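Local coordinates for protein RNase NGR3 (Nicotiana glutinosa, PDB 1VD3) that probably cleaves RNA as a secreted endonuclease of the RNase T2 family, and holds the nucleotide 2'-UMP in its pocket here, at residues T143-I147 with C199-I203. Residues are numbered along the deposited sequence; the frame is centred on the assembly and turned at random.
Sequences TLESI and CGSKI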
ATOM      1  N   THR A 143     -11.061 -17.185  -4.242  1.00 20.40           N
ATOM      2  CA  THR A 143     -12.201 -16.605  -3.556  1.00 21.55           C
ATOM      3  C   THR A 143     -11.647 -15.428  -2.767  1.00 19.75           C
ATOM      4  O   THR A 143     -10.504 -15.463  -2.310  1.00 21.48           O
ATOM      5  CB  THR A 143     -12.840 -17.594  -2.564  1.00 22.86           C
ATOM      6  OG1 THR A 143     -11.919 -17.865  -1.501  1.00 22.44           O
ATOM      7  CG2 THR A 143     -13.206 -18.893  -3.267  1.00 22.20           C
ATOM      8  N   LEU A 144     -12.445 -14.382  -2.619  1.00 20.10           N
ATOM      9  CA  LEU A 144     -12.010 -13.221  -1.862  1.00 19.55           C
ATOM     10  C   LEU A 144     -11.809 -13.620  -0.402  1.00 21.27           C
ATOM     11  O   LEU A 144     -10.904 -13.129   0.273  1.00 17.35           O
ATOM     12  CB  LEU A 144     -13.061 -12.114  -1.961  1.00 18.99           C
ATOM     13  CG  LEU A 144     -12.844 -10.889  -1.076  1.00 17.28           C
ATOM     14  CD1 LEU A 144     -11.559 -10.173  -1.476  1.00 20.38           C
ATOM     15  CD2 LEU A 144     -14.047  -9.960  -1.211  1.00 19.68           C
ATOM     16  N   GLU A 145     -12.657 -14.525   0.078  1.00 21.80           N
ATOM     17  CA  GLU A 145     -12.584 -14.987   1.462  1.00 22.56           C
ATOM     18  C   GLU A 145     -11.254 -15.628   1.816  1.00 20.93           C
ATOM     19  O   GLU A 145     -10.681 -15.340   2.868  1.00 23.42           O
ATOM     20  CB  GLU A 145     -13.709 -15.989   1.755  1.00 25.16           C
ATOM     21  CG  GLU A 145     -15.076 -15.363   1.941  1.00 32.70           C
ATOM     22  CD  GLU A 145     -15.087 -14.322   3.044  1.00 36.85           C
ATOM     23  OE1 GLU A 145     -14.624 -14.631   4.163  1.00 39.22           O
ATOM     24  OE2 GLU A 145     -15.563 -13.195   2.792  1.00 41.25           O
ATOM     25  N   SER A 146     -10.768 -16.504   0.944  1.00 20.38           N
ATOM     26  CA  SER A 146      -9.502 -17.187   1.189  1.00 21.58           C
ATOM     27  C   SER A 146      -8.357 -16.188   1.329  1.00 21.78           C
ATOM     28  O   SER A 146      -7.483 -16.345   2.181  1.00 20.85           O
ATOM     29  CB  SER A 146      -9.198 -18.175   0.058  1.00 17.10           C
ATOM     30  OG  SER A 146      -8.970 -17.513  -1.171  1.00 23.65           O
ATOM     31  N   ILE A 147      -8.373 -15.158   0.491  1.00 20.17           N
ATOM     32  CA  ILE A 147      -7.340 -14.130   0.516  1.00 18.51           C
ATOM     33  C   ILE A 147      -7.395 -13.316   1.810  1.00 17.16           C
ATOM     34  O   ILE A 147      -6.373 -13.105   2.465  1.00 17.25           O
ATOM     35  CB  ILE A 147      -7.492 -13.198  -0.704  1.00 18.09           C
ATOM     36  CG1 ILE A 147      -7.177 -13.987  -1.980  1.00 18.56           C
ATOM     37  CG2 ILE A 147      -6.583 -11.975  -0.563  1.00 18.48           C
ATOM     38  CD1 ILE A 147      -7.537 -13.266  -3.265  1.00 20.86           C
ATOM     39  N   CYS A 199     -14.835  -5.704  -5.410  1.00 23.19           N
ATOM     40  CA  CYS A 199     -14.361  -7.081  -5.265  1.00 22.69           C
ATOM     41  C   CYS A 199     -15.448  -8.146  -5.277  1.00 22.38           C
ATOM     42  O   CYS A 199     -16.277  -8.220  -4.366  1.00 22.81           O
ATOM     43  CB  CYS A 199     -13.570  -7.263  -3.974  1.00 22.03           C
ATOM     44  SG  CYS A 199     -12.001  -6.357  -3.803  1.00 21.81           S
ATOM     45  N   GLY A 200     -15.423  -8.985  -6.305  1.00 19.75           N
ATOM     46  CA  GLY A 200     -16.388 -10.059  -6.401  1.00 19.12           C
ATOM     47  C   GLY A 200     -15.964 -11.186  -5.479  1.00 19.73           C
ATOM     48  O   GLY A 200     -14.932 -11.094  -4.806  1.00 18.39           O
ATOM     49  N   SER A 201     -16.759 -12.250  -5.444  1.00 17.66           N
ATOM     50  CA  SER A 201     -16.474 -13.399  -4.598  1.00 19.27           C
ATOM     51  C   SER A 201     -15.230 -14.136  -5.085  1.00 17.36           C
ATOM     52  O   SER A 201     -14.532 -14.779  -4.302  1.00 20.46           O
ATOM     53  CB  SER A 201     -17.670 -14.348  -4.599  1.00 21.78           C
ATOM     54  OG  SER A 201     -18.010 -14.717  -5.922  1.00 22.79           O
ATOM     55  N   LYS A 202     -14.970 -14.036  -6.387  1.00 18.18           N
ATOM     56  CA  LYS A 202     -13.816 -14.669  -7.029  1.00 18.77           C
ATOM     57  C   LYS A 202     -12.990 -13.581  -7.703  1.00 18.13           C
ATOM     58  O   LYS A 202     -13.515 -12.806  -8.501  1.00 20.00           O
ATOM     59  CB  LYS A 202     -14.280 -15.666  -8.094  1.00 22.08           C
ATOM     60  CG  LYS A 202     -14.633 -17.045  -7.572  1.00 29.31           C
ATOM     61  CD  LYS A 202     -13.383 -17.896  -7.444  1.00 35.22           C
ATOM     62  CE  LYS A 202     -13.724 -19.348  -7.157  1.00 38.51           C
ATOM     63  NZ  LYS A 202     -12.511 -20.214  -7.191  1.00 43.11           N
ATOM     64  N   ILE A 203     -11.697 -13.528  -7.401  1.00 18.02           N
ATOM     65  CA  ILE A 203     -10.848 -12.516  -8.011  1.00 17.14           C
ATOM     66  C   ILE A 203      -9.513 -13.054  -8.507  1.00 17.75           C
ATOM     67  O   ILE A 203      -9.096 -14.156  -8.153  1.00 17.23           O
ATOM     68  CB  ILE A 203     -10.576 -11.342  -7.044  1.00 19.47           C
ATOM     69  CG1 ILE A 203      -9.873 -11.846  -5.786  1.00 20.17           C
ATOM     70  CG2 ILE A 203     -11.887 -10.648  -6.690  1.00 17.72           C
ATOM     71  CD1 ILE A 203      -9.472 -10.730  -4.825  1.00 23.22           C
TER
HETATM   72  O   HOH W   1     -15.305 -15.091  -1.428  1.00 28.14           O
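Ser201 O is the polar focus between these segments: it accepts Leu144 N at 2.7 Å, with the donor well above the carbonyl plane, and a CA-H...O approach from Thr143 CA at 3.1 Å. A water bridges the same oxygen to Glu145 N, so the carbonyl serves the first turn of helix 144-155. Thr143 is that helix's N-cap. With Thr143 OG1 set between its backbone N and carbonyl carbon (chi1 66°), that oxygen accepts Ser146 N at 3.0 Å, while Ser146 OG donates back to Thr143 O. The same torsion puts Thr143 CG2 beside the backbone N, 4.0 Å from Lys202 CE; the lysine bends at chi2 and its NZ bonds to His141 O. Leu144 splays its branches: Leu144 CD2 meets Cys199 CB at 3.9 Å, and CD1 meets Ile203 CD1. Ile203 CD1 also meets Ile147 CD1 at 3.6 Å, methyl against methyl. Thr143 and Lys202 form an antiparallel, non-hydrogen-bonded bridge, which Ile203 continues through backbone bonds to Tyr142. Cys199 is disulfide-linked to Cys163 on strand 160-165, Leu144 packs on Ile161 of that strand, and both isoleucines reach Ile173 on strand 171-181, joining the helix start to the central sheet.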